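Local coordinates for 39 kDa initiator binding protein (Trichomonas vaginalis, PDB 1PP7), which recognises the Initiator core promoter element of Trichomonas vaginalis, probably to start transcription, and binds it here through its N-terminal winged-helix DNA-binding domain, at residues Pro16-Ala21 against His39-Tyr44; Ser32-Lys37 against Leu90-Leu95; Met67-Val72 against Gly101-Lys106. One frame throughout, in Å; residues are numbered along the deposited sequence.

Contact 1 of 3, residues Pro16-Ala21 against His39-Tyr44; sequences PEIVAA and HMLLTY. With ZN (zinc ion), chain I.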
# COMPACT_ATOMS: atom_id res chain seq x y z
N PRO C 16 5.83 -15.17 0.18
CA PRO C 16 5.50 -15.52 1.57
C PRO C 16 5.97 -14.42 2.54
O PRO C 16 5.34 -14.15 3.56
CB PRO C 16 6.26 -16.83 1.80
CG PRO C 16 6.30 -17.43 0.43
CD PRO C 16 6.62 -16.25 -0.46
N GLU C 17 7.11 -13.81 2.22
CA GLU C 17 7.67 -12.76 3.05
C GLU C 17 6.73 -11.54 3.19
O GLU C 17 6.50 -11.01 4.30
CB GLU C 17 8.98 -12.34 2.43
CG GLU C 17 9.75 -11.30 3.17
CD GLU C 17 10.97 -10.86 2.38
OE1 GLU C 17 11.76 -10.04 2.93
OE2 GLU C 17 11.13 -11.33 1.20
N ILE C 18 6.21 -11.09 2.05
CA ILE C 18 5.31 -9.95 2.01
C ILE C 18 3.96 -10.34 2.68
O ILE C 18 3.38 -9.56 3.44
CB ILE C 18 5.06 -9.52 0.53
CG1 ILE C 18 6.39 -9.37 -0.23
CG2 ILE C 18 4.24 -8.26 0.51
CD1 ILE C 18 7.18 -8.10 0.05
N VAL C 19 3.47 -11.53 2.42
CA VAL C 19 2.20 -11.95 3.02
C VAL C 19 2.34 -11.90 4.52
O VAL C 19 1.46 -11.40 5.21
CB VAL C 19 1.79 -13.40 2.66
CG1 VAL C 19 0.53 -13.76 3.39
CG2 VAL C 19 1.57 -13.52 1.20
N ALA C 20 3.46 -12.42 5.00
CA ALA C 20 3.75 -12.42 6.42
C ALA C 20 3.95 -11.02 6.99
O ALA C 20 3.42 -10.74 8.07
CB ALA C 20 4.98 -13.27 6.72
N ALA C 21 4.69 -10.15 6.31
CA ALA C 21 4.92 -8.80 6.84
C ALA C 21 3.60 -8.01 6.88
O ALA C 21 3.42 -7.08 7.69
CB ALA C 21 5.89 -8.08 6.00
N HIS C 39 4.95 0.78 1.88
CA HIS C 39 6.18 0.96 1.15
C HIS C 39 6.75 -0.34 0.62
O HIS C 39 7.18 -0.39 -0.55
CB HIS C 39 7.22 1.74 1.97
CG HIS C 39 8.21 2.49 1.13
ND1 HIS C 39 9.43 1.95 0.75
CD2 HIS C 39 8.10 3.67 0.48
CE1 HIS C 39 10.02 2.77 -0.10
NE2 HIS C 39 9.24 3.82 -0.29
N MET C 40 6.77 -1.38 1.45
CA MET C 40 7.30 -2.65 0.92
C MET C 40 6.40 -3.16 -0.19
O MET C 40 6.86 -3.81 -1.07
CB MET C 40 7.34 -3.73 1.97
CG MET C 40 8.28 -3.42 3.07
SD MET C 40 8.21 -4.70 4.37
CE MET C 40 7.61 -3.77 5.89
N LEU C 41 5.10 -2.88 -0.11
CA LEU C 41 4.14 -3.37 -1.07
C LEU C 41 4.39 -2.71 -2.41
O LEU C 41 4.52 -3.35 -3.41
CB LEU C 41 2.73 -3.03 -0.61
CG LEU C 41 1.75 -4.18 -0.63
CD1 LEU C 41 0.38 -3.72 -1.09
CD2 LEU C 41 2.28 -5.25 -1.57
N LEU C 42 4.47 -1.39 -2.35
CA LEU C 42 4.73 -0.50 -3.45
C LEU C 42 6.05 -0.92 -4.11
O LEU C 42 6.14 -1.13 -5.34
CB LEU C 42 4.82 0.88 -2.85
CG LEU C 42 4.19 2.14 -3.40
CD1 LEU C 42 3.23 1.90 -4.52
CD2 LEU C 42 3.57 2.84 -2.23
N THR C 43 7.08 -1.08 -3.28
CA THR C 43 8.38 -1.47 -3.75
C THR C 43 8.29 -2.79 -4.50
O THR C 43 8.83 -2.93 -5.63
CB THR C 43 9.36 -1.61 -2.58
OG1 THR C 43 9.60 -0.32 -1.99
CG2 THR C 43 10.71 -2.17 -3.08
N TYR C 44 7.60 -3.75 -3.93
CA TYR C 44 7.54 -5.01 -4.62
C TYR C 44 6.65 -5.02 -5.87
O TYR C 44 6.97 -5.66 -6.86
CB TYR C 44 7.12 -6.14 -3.67
CG TYR C 44 6.71 -7.39 -4.41
CD1 TYR C 44 5.38 -7.59 -4.77
CD2 TYR C 44 7.67 -8.37 -4.79
CE1 TYR C 44 4.98 -8.73 -5.48
CE2 TYR C 44 7.28 -9.53 -5.51
CZ TYR C 44 5.93 -9.70 -5.85
OH TYR C 44 5.48 -10.82 -6.54
ZN ZN I . 10.62 0.54 1.66
O HOH W 1 10.93 -1.35 0.36
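Ile-18 divides its two branches between Leu-41 and Tyr-44 through two torsions: chi1 (-49°) sets CG2 anti to the backbone N, on the side of Leu-41, and chi2 (-78°) swings CD1 toward Tyr-44. Ile-18 CG2 meets Leu-41 CD2 at 4.2 Å, the two side chains running obliquely past one another. On the other branch, Ile-18 CD1 comes to rest against Tyr-44 CB, also at 4.2 Å, so it is the base of the tyrosine side chain that it touches. One helical turn further along 16-21, the methyl of Ala-21 faces the sulfur of Met-40, CB to SD 4.4 Å. The two segments run nearly antiparallel, their N-to-C directions 156° apart, with the axes 10.8 Å from each other. That spacing is generous, and this is light, essentially apolar helix-helix packing within the initiator DNA-binding domain.

The polar chemistry of 39-44 belongs to another side of its helix. His-39 ND1 binds a zinc ion at 2.1 Å, and a water is a second ligand of the zinc, 2.3 Å from it. This water donates to Thr-43 OG1, which in turn donates 2.8 Å to His-39 O. That carbonyl also takes the Thr-43 amide, from the opposite face of its plane, so water and threonine link the metal back to the histidine's own backbone.

Thr-111 O holds His-39 NE2, and Phe-110 meets the imidazole edge-to-face. Helix 16-23 thus lies along one side of helix 34-45, while Leu-41 and Leu-42 reach Leu-57 of strand 57-59, at the edge of the sheet.

Contact 2 of 3, residues Ser32-Lys37 against Leu90-Leu95; sequences SRFPRK and LAFEQL. With nucleotides of chain A.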
# COMPACT_ATOMS: atom_id res chain seq x y z
N SER C 32 6.86 -3.14 11.15
CA SER C 32 5.55 -3.66 11.39
C SER C 32 4.51 -2.52 11.18
O SER C 32 3.31 -2.81 11.13
CB SER C 32 5.46 -4.25 12.81
OG SER C 32 5.25 -3.25 13.82
N ARG C 33 4.95 -1.25 11.03
CA ARG C 33 4.00 -0.17 10.83
C ARG C 33 3.44 0.02 9.40
O ARG C 33 4.07 -0.35 8.40
CB ARG C 33 4.56 1.13 11.38
CG ARG C 33 4.74 0.98 12.85
CD ARG C 33 5.23 2.17 13.52
NE ARG C 33 4.20 3.19 13.46
CZ ARG C 33 4.21 4.29 14.22
NH1 ARG C 33 5.21 4.50 15.08
NH2 ARG C 33 3.21 5.16 14.14
N PHE C 34 2.23 0.57 9.32
CA PHE C 34 1.52 0.78 8.04
C PHE C 34 2.32 1.44 6.89
O PHE C 34 2.31 0.97 5.77
CB PHE C 34 0.22 1.57 8.32
CG PHE C 34 -0.56 1.89 7.10
CD1 PHE C 34 -0.38 3.12 6.45
CD2 PHE C 34 -1.41 0.95 6.55
CE1 PHE C 34 -1.04 3.40 5.26
CE2 PHE C 34 -2.07 1.25 5.34
CZ PHE C 34 -1.88 2.49 4.71
N PRO C 35 3.05 2.55 7.18
CA PRO C 35 3.84 3.22 6.14
C PRO C 35 4.80 2.26 5.46
O PRO C 35 4.83 2.23 4.21
CB PRO C 35 4.63 4.30 6.92
CG PRO C 35 3.77 4.58 8.08
CD PRO C 35 3.25 3.19 8.49
N ARG C 36 5.56 1.48 6.26
CA ARG C 36 6.54 0.56 5.69
C ARG C 36 5.89 -0.65 5.08
O ARG C 36 6.48 -1.30 4.19
CB ARG C 36 7.59 0.15 6.70
CG ARG C 36 8.52 1.28 7.06
CD ARG C 36 9.73 0.72 7.68
NE ARG C 36 10.61 1.70 8.30
CZ ARG C 36 11.74 1.33 8.87
NH1 ARG C 36 12.04 0.01 8.86
NH2 ARG C 36 12.61 2.23 9.38
N LYS C 37 4.69 -0.98 5.54
CA LYS C 37 3.98 -2.06 4.88
C LYS C 37 3.56 -1.50 3.50
O LYS C 37 3.76 -2.16 2.48
CB LYS C 37 2.75 -2.50 5.68
CG LYS C 37 3.16 -3.16 6.98
CD LYS C 37 2.01 -3.28 7.95
CE LYS C 37 2.11 -4.57 8.72
NZ LYS C 37 1.20 -4.64 9.94
N LEU C 90 -1.79 8.91 9.44
CA LEU C 90 -0.36 8.87 9.18
C LEU C 90 0.12 9.97 8.21
O LEU C 90 1.27 9.96 7.75
CB LEU C 90 0.07 7.46 8.74
CG LEU C 90 -0.21 6.43 9.87
CD1 LEU C 90 0.24 5.06 9.50
CD2 LEU C 90 0.52 6.86 11.11
N ALA C 91 -0.76 10.92 7.90
CA ALA C 91 -0.41 12.08 7.08
C ALA C 91 -0.11 11.83 5.61
O ALA C 91 0.87 12.40 5.04
CB ALA C 91 0.77 12.91 7.76
N PHE C 92 -0.92 10.96 5.01
CA PHE C 92 -0.83 10.72 3.57
C PHE C 92 -1.77 11.81 3.05
O PHE C 92 -2.76 12.17 3.66
CB PHE C 92 -1.28 9.32 3.20
CG PHE C 92 -0.21 8.29 3.40
CD1 PHE C 92 0.58 7.86 2.33
CD2 PHE C 92 0.09 7.83 4.70
CE1 PHE C 92 1.65 7.00 2.54
CE2 PHE C 92 1.14 6.97 4.94
CZ PHE C 92 1.93 6.54 3.86
N GLU C 93 -1.39 12.41 1.96
CA GLU C 93 -2.19 13.47 1.44
C GLU C 93 -2.74 13.08 0.09
O GLU C 93 -1.99 12.77 -0.85
CB GLU C 93 -1.34 14.72 1.41
CG GLU C 93 -1.82 15.81 0.46
CD GLU C 93 -0.85 17.01 0.49
OE1 GLU C 93 0.34 16.78 0.83
OE2 GLU C 93 -1.27 18.15 0.20
N GLN C 94 -4.06 13.06 0.00
CA GLN C 94 -4.76 12.70 -1.20
C GLN C 94 -4.67 13.83 -2.24
O GLN C 94 -4.96 15.01 -1.94
CB GLN C 94 -6.23 12.42 -0.89
CG GLN C 94 -6.89 11.78 -2.08
CD GLN C 94 -8.24 11.24 -1.78
OE1 GLN C 94 -8.55 11.00 -0.62
NE2 GLN C 94 -9.05 11.04 -2.81
N LEU C 95 -4.27 13.46 -3.44
CA LEU C 95 -4.11 14.39 -4.53
C LEU C 95 -5.20 14.20 -5.63
O LEU C 95 -5.20 14.90 -6.64
CB LEU C 95 -2.71 14.22 -5.13
CG LEU C 95 -1.60 14.29 -4.10
CD1 LEU C 95 -0.33 13.95 -4.81
CD2 LEU C 95 -1.52 15.68 -3.35
P DC A 6 0.64 2.11 12.78
OP1 DC A 6 0.73 1.03 11.73
OP2 DC A 6 1.62 3.25 12.80
O5' DC A 6 -0.86 2.70 12.81
C5' DC A 6 -1.99 1.98 12.26
C4' DC A 6 -2.35 0.79 13.12
O4' DC A 6 -2.67 1.24 14.45
C3' DC A 6 -3.56 -0.03 12.66
O3' DC A 6 -3.25 -1.40 12.49
C2' DC A 6 -4.59 0.08 13.77
C1' DC A 6 -3.75 0.46 14.97
N1 DC A 6 -4.45 1.31 15.95
C2 DC A 6 -5.44 0.74 16.75
O2 DC A 6 -5.75 -0.45 16.58
N3 DC A 6 -6.04 1.49 17.68
C4 DC A 6 -5.70 2.78 17.83
N4 DC A 6 -6.31 3.48 18.77
C5 DC A 6 -4.72 3.40 17.00
C6 DC A 6 -4.13 2.64 16.08
P DA A 5 3.51 4.08 18.54
OP1 DA A 5 4.95 3.96 18.28
OP2 DA A 5 2.86 5.42 18.65
O5' DA A 5 2.75 3.27 17.41
C5' DA A 5 2.96 1.87 17.27
C4' DA A 5 1.83 1.29 16.46
O4' DA A 5 0.71 1.05 17.34
C3' DA A 5 1.28 2.19 15.35
O3' DA A 5 0.86 1.40 14.23
C2' DA A 5 0.09 2.85 16.02
C1' DA A 5 -0.42 1.68 16.83
N9 DA A 5 -1.33 1.96 17.95
C8 DA A 5 -1.61 3.17 18.56
N7 DA A 5 -2.55 3.09 19.48
C5 DA A 5 -2.89 1.75 19.50
C6 DA A 5 -3.85 1.04 20.24
N6 DA A 5 -4.61 1.62 21.21
N1 DA A 5 -4.01 -0.29 19.98
C2 DA A 5 -3.20 -0.86 19.05
N3 DA A 5 -2.23 -0.30 18.31
C4 DA A 5 -2.13 1.03 18.58
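Phosphate oxygen OP2 of DC6 of chain A is gripped twice by Arg-33, whose guanidinium also lies by Leu-90: NE donates at 2.7 Å and NH2 at 2.8 Å. Both bonds are bent, the one from NE to 138°, because a single oxygen near the guanidinium plane serves both donors. The chain reaches it by bending at chi3 (68°). This is DNA phosphate binding by a winged-helix domain: Arg-33 is the N-cap of helix 34-45, and the first helical amide, Phe-34 N, gives a straighter 2.9 Å bond to OP1 of the same phosphate. The helix end would probably help to stabilise the negative charge there.

Behind the phosphate the contact is apolar. Leu-90 follows helix 80-89, which a Schellman motif closes with Ala-91 as its C-prime residue. Leu-90 CD1 rests on Phe-34 and Pro-35, 3.7 Å from both Phe-34 CD1 and Pro-35 CD. Phe-92 lies farther along, with Pro-35 CA at the edge of its ring. Leu-83 and Leu-87 of helix 80-89 also pack on Phe-34, in the core beneath the DNA-binding surface. The two phenyl groups meet where Phe-92 CE2 lies 4.2 Å from Phe-34 CE1, near the plane of the Phe-34 ring.

Contact 3 of 3, residues Met67-Val72 against Gly101-Lys106; sequences MKKKNV and GWTQWK. With nucleotides of chain B.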
# COMPACT_ATOMS: atom_id res chain seq x y z
N MET C 67 -3.54 4.25 -6.23
CA MET C 67 -3.92 2.95 -5.74
C MET C 67 -5.41 2.80 -5.82
O MET C 67 -6.12 3.77 -6.05
CB MET C 67 -3.47 2.78 -4.25
CG MET C 67 -4.33 3.48 -3.20
SD MET C 67 -3.76 3.07 -1.46
CE MET C 67 -3.20 4.59 -0.90
N LYS C 68 -5.87 1.55 -5.70
CA LYS C 68 -7.28 1.23 -5.64
C LYS C 68 -7.42 0.80 -4.15
O LYS C 68 -7.06 -0.32 -3.78
CB LYS C 68 -7.59 0.09 -6.61
CG LYS C 68 -7.61 0.52 -8.06
CD LYS C 68 -8.42 -0.45 -8.91
CE LYS C 68 -8.46 0.01 -10.38
NZ LYS C 68 -9.47 -0.66 -11.28
N LYS C 69 -7.90 1.69 -3.29
CA LYS C 69 -7.98 1.32 -1.87
C LYS C 69 -8.74 0.03 -1.61
O LYS C 69 -8.35 -0.78 -0.78
CB LYS C 69 -8.58 2.46 -1.05
CG LYS C 69 -7.73 3.67 -1.16
CD LYS C 69 -8.12 4.73 -0.21
CE LYS C 69 -9.32 5.50 -0.73
NZ LYS C 69 -9.93 6.25 0.40
N LYS C 70 -9.82 -0.16 -2.35
CA LYS C 70 -10.61 -1.36 -2.19
C LYS C 70 -9.71 -2.64 -2.24
O LYS C 70 -9.84 -3.49 -1.37
CB LYS C 70 -11.70 -1.37 -3.27
CG LYS C 70 -12.84 -2.33 -3.00
CD LYS C 70 -14.15 -1.74 -3.50
CE LYS C 70 -15.31 -2.73 -3.33
NZ LYS C 70 -16.62 -2.20 -3.86
N ASN C 71 -8.78 -2.73 -3.21
CA ASN C 71 -7.89 -3.89 -3.36
C ASN C 71 -6.74 -3.88 -2.35
O ASN C 71 -6.31 -4.92 -1.85
CB ASN C 71 -7.32 -3.93 -4.77
CG ASN C 71 -8.36 -4.39 -5.84
OD1 ASN C 71 -9.56 -4.48 -5.56
ND2 ASN C 71 -7.90 -4.65 -7.06
N VAL C 72 -6.22 -2.70 -2.08
CA VAL C 72 -5.14 -2.56 -1.15
C VAL C 72 -5.59 -2.92 0.27
O VAL C 72 -4.83 -3.53 1.02
CB VAL C 72 -4.65 -1.15 -1.19
CG1 VAL C 72 -3.68 -0.90 -0.02
CG2 VAL C 72 -4.02 -0.90 -2.54
N GLY C 101 -12.32 3.84 -9.03
CA GLY C 101 -11.59 3.22 -7.94
C GLY C 101 -10.13 3.62 -7.74
O GLY C 101 -9.43 3.09 -6.88
N TRP C 102 -9.64 4.54 -8.54
CA TRP C 102 -8.26 4.94 -8.39
C TRP C 102 -8.19 6.24 -7.61
O TRP C 102 -9.00 7.16 -7.81
CB TRP C 102 -7.60 5.14 -9.73
CG TRP C 102 -7.32 3.89 -10.41
CD1 TRP C 102 -8.08 3.28 -11.36
CD2 TRP C 102 -6.14 3.11 -10.26
NE1 TRP C 102 -7.43 2.16 -11.83
CE2 TRP C 102 -6.24 2.02 -11.18
CE3 TRP C 102 -4.99 3.22 -9.45
CZ2 TRP C 102 -5.24 1.04 -11.31
CZ3 TRP C 102 -4.01 2.26 -9.57
CH2 TRP C 102 -4.14 1.18 -10.50
N THR C 103 -7.19 6.30 -6.75
CA THR C 103 -6.99 7.46 -5.94
C THR C 103 -5.47 7.72 -6.01
O THR C 103 -4.71 6.80 -6.34
CB THR C 103 -7.69 7.12 -4.56
OG1 THR C 103 -8.41 8.27 -4.11
CG2 THR C 103 -6.81 6.54 -3.56
N GLN C 104 -5.03 8.98 -5.85
CA GLN C 104 -3.59 9.31 -5.94
C GLN C 104 -3.12 9.92 -4.68
O GLN C 104 -3.89 10.62 -4.01
CB GLN C 104 -3.34 10.28 -7.06
CG GLN C 104 -2.62 9.66 -8.21
CD GLN C 104 -2.67 10.52 -9.42
OE1 GLN C 104 -2.27 11.70 -9.36
NE2 GLN C 104 -3.17 9.95 -10.54
N TRP C 105 -1.83 9.70 -4.38
CA TRP C 105 -1.24 10.14 -3.11
C TRP C 105 0.20 10.56 -3.05
O TRP C 105 0.98 10.21 -3.90
CB TRP C 105 -1.35 9.03 -2.06
CG TRP C 105 -2.71 8.53 -1.88
CD1 TRP C 105 -3.40 7.74 -2.74
CD2 TRP C 105 -3.60 8.84 -0.80
NE1 TRP C 105 -4.65 7.56 -2.29
CE2 TRP C 105 -4.82 8.22 -1.09
CE3 TRP C 105 -3.48 9.59 0.37
CZ2 TRP C 105 -5.94 8.31 -0.25
CZ3 TRP C 105 -4.58 9.69 1.20
CH2 TRP C 105 -5.80 9.05 0.89
N LYS C 106 0.54 11.25 -1.94
CA LYS C 106 1.90 11.69 -1.61
C LYS C 106 1.97 11.86 -0.10
O LYS C 106 0.96 11.98 0.58
CB LYS C 106 2.29 12.99 -2.34
CG LYS C 106 2.33 14.26 -1.49
CD LYS C 106 1.74 15.43 -2.24
CE LYS C 106 2.38 16.79 -1.87
NZ LYS C 106 2.18 17.26 -0.49
P DA B 3 -12.49 8.12 -1.76
OP1 DA B 3 -11.63 9.12 -2.48
OP2 DA B 3 -12.07 6.71 -1.64
O5' DA B 3 -12.73 8.65 -0.29
C5' DA B 3 -12.80 10.05 -0.04
C4' DA B 3 -13.13 10.28 1.41
O4' DA B 3 -14.43 9.74 1.75
C3' DA B 3 -12.15 9.69 2.44
O3' DA B 3 -12.13 10.68 3.44
C2' DA B 3 -12.92 8.51 2.99
C1' DA B 3 -14.31 9.11 3.01
N9 DA B 3 -15.44 8.20 3.22
C8 DA B 3 -15.62 6.90 2.78
N7 DA B 3 -16.75 6.35 3.19
C5 DA B 3 -17.35 7.35 3.95
C6 DA B 3 -18.55 7.39 4.69
N6 DA B 3 -19.41 6.37 4.77
N1 DA B 3 -18.84 8.54 5.36
C2 DA B 3 -17.98 9.58 5.28
N3 DA B 3 -16.81 9.66 4.61
C4 DA B 3 -16.55 8.50 3.96
O HOH W 2 -9.53 0.60 -13.79
O HOH W 3 -10.67 1.16 -4.99
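Met-67 and Thr-103 form an antiparallel hydrogen-bonded pair, each amide donating to the other's carbonyl oxygen: Met-67 N to Thr-103 O and Thr-103 N to Met-67 O, both 2.8 Å. They pair strand 65-67 with 102-106, the two middle strands of the four-stranded antiparallel sheet of the winged-helix domain. Just past this pair, Lys-68 is the N-cap of helix 69-76, and its CA-H points at Gly-101 O, 3.1 Å from CA.

On one side of the sheet, Met-67 and Thr-103 lie side by side and point the same way. With chi1 at 78°, Met-67 CG sits between the backbone N and the carbonyl carbon, and the chain then bends at chi3 to bring CE over the face of Trp-105. This CH-pi contact puts CE 3.7 Å from the centroid of the five-membered ring, with SD oblique to it in a Met-aromatic contact. Leu-87 of helix 80-89 packs on both Met-67 and Trp-105.

Trp-102 takes Lys-68 CG over one face, 3.8 Å from the centroid of its six-membered ring. Lys-69 passes obliquely across the Thr-103 side chain. Its ammonium, held chiefly by Asn-84 OD1, makes a weak 3.0 Å bond from NZ to OP2 of DA3 of chain B. The chemistry implies a division of labour: backbone pairing and the Met-67 methyl over the buried Trp-105 join strand 102-106 to the end of strand 65-67, just before helix 69-76, while the Lys-69 ammonium adds a modest, probably electrostatic, hold on the phosphate.

Following the chain from the N terminus, helix 16-23 opens contact 1, which closes a short loop when 39-44 returns to it. Contact 2 opens inside that loop, at 32-37, and closes only at 90-95, so the two cross; both use helix 34-45. Contact 3 opens at 67-72, within the span of contact 2, and closes beyond it at 101-106; these two cross as well, whereas contacts 1 and 3 follow in series, their centres about 17 Å apart on opposite sides of the chain's centre. Neighbouring strands 93-99 and 102-106 join contact 2 to contact 3. Together they tie the N-terminal helices, the DNA-facing helix start and the sheet into one winged-helix body.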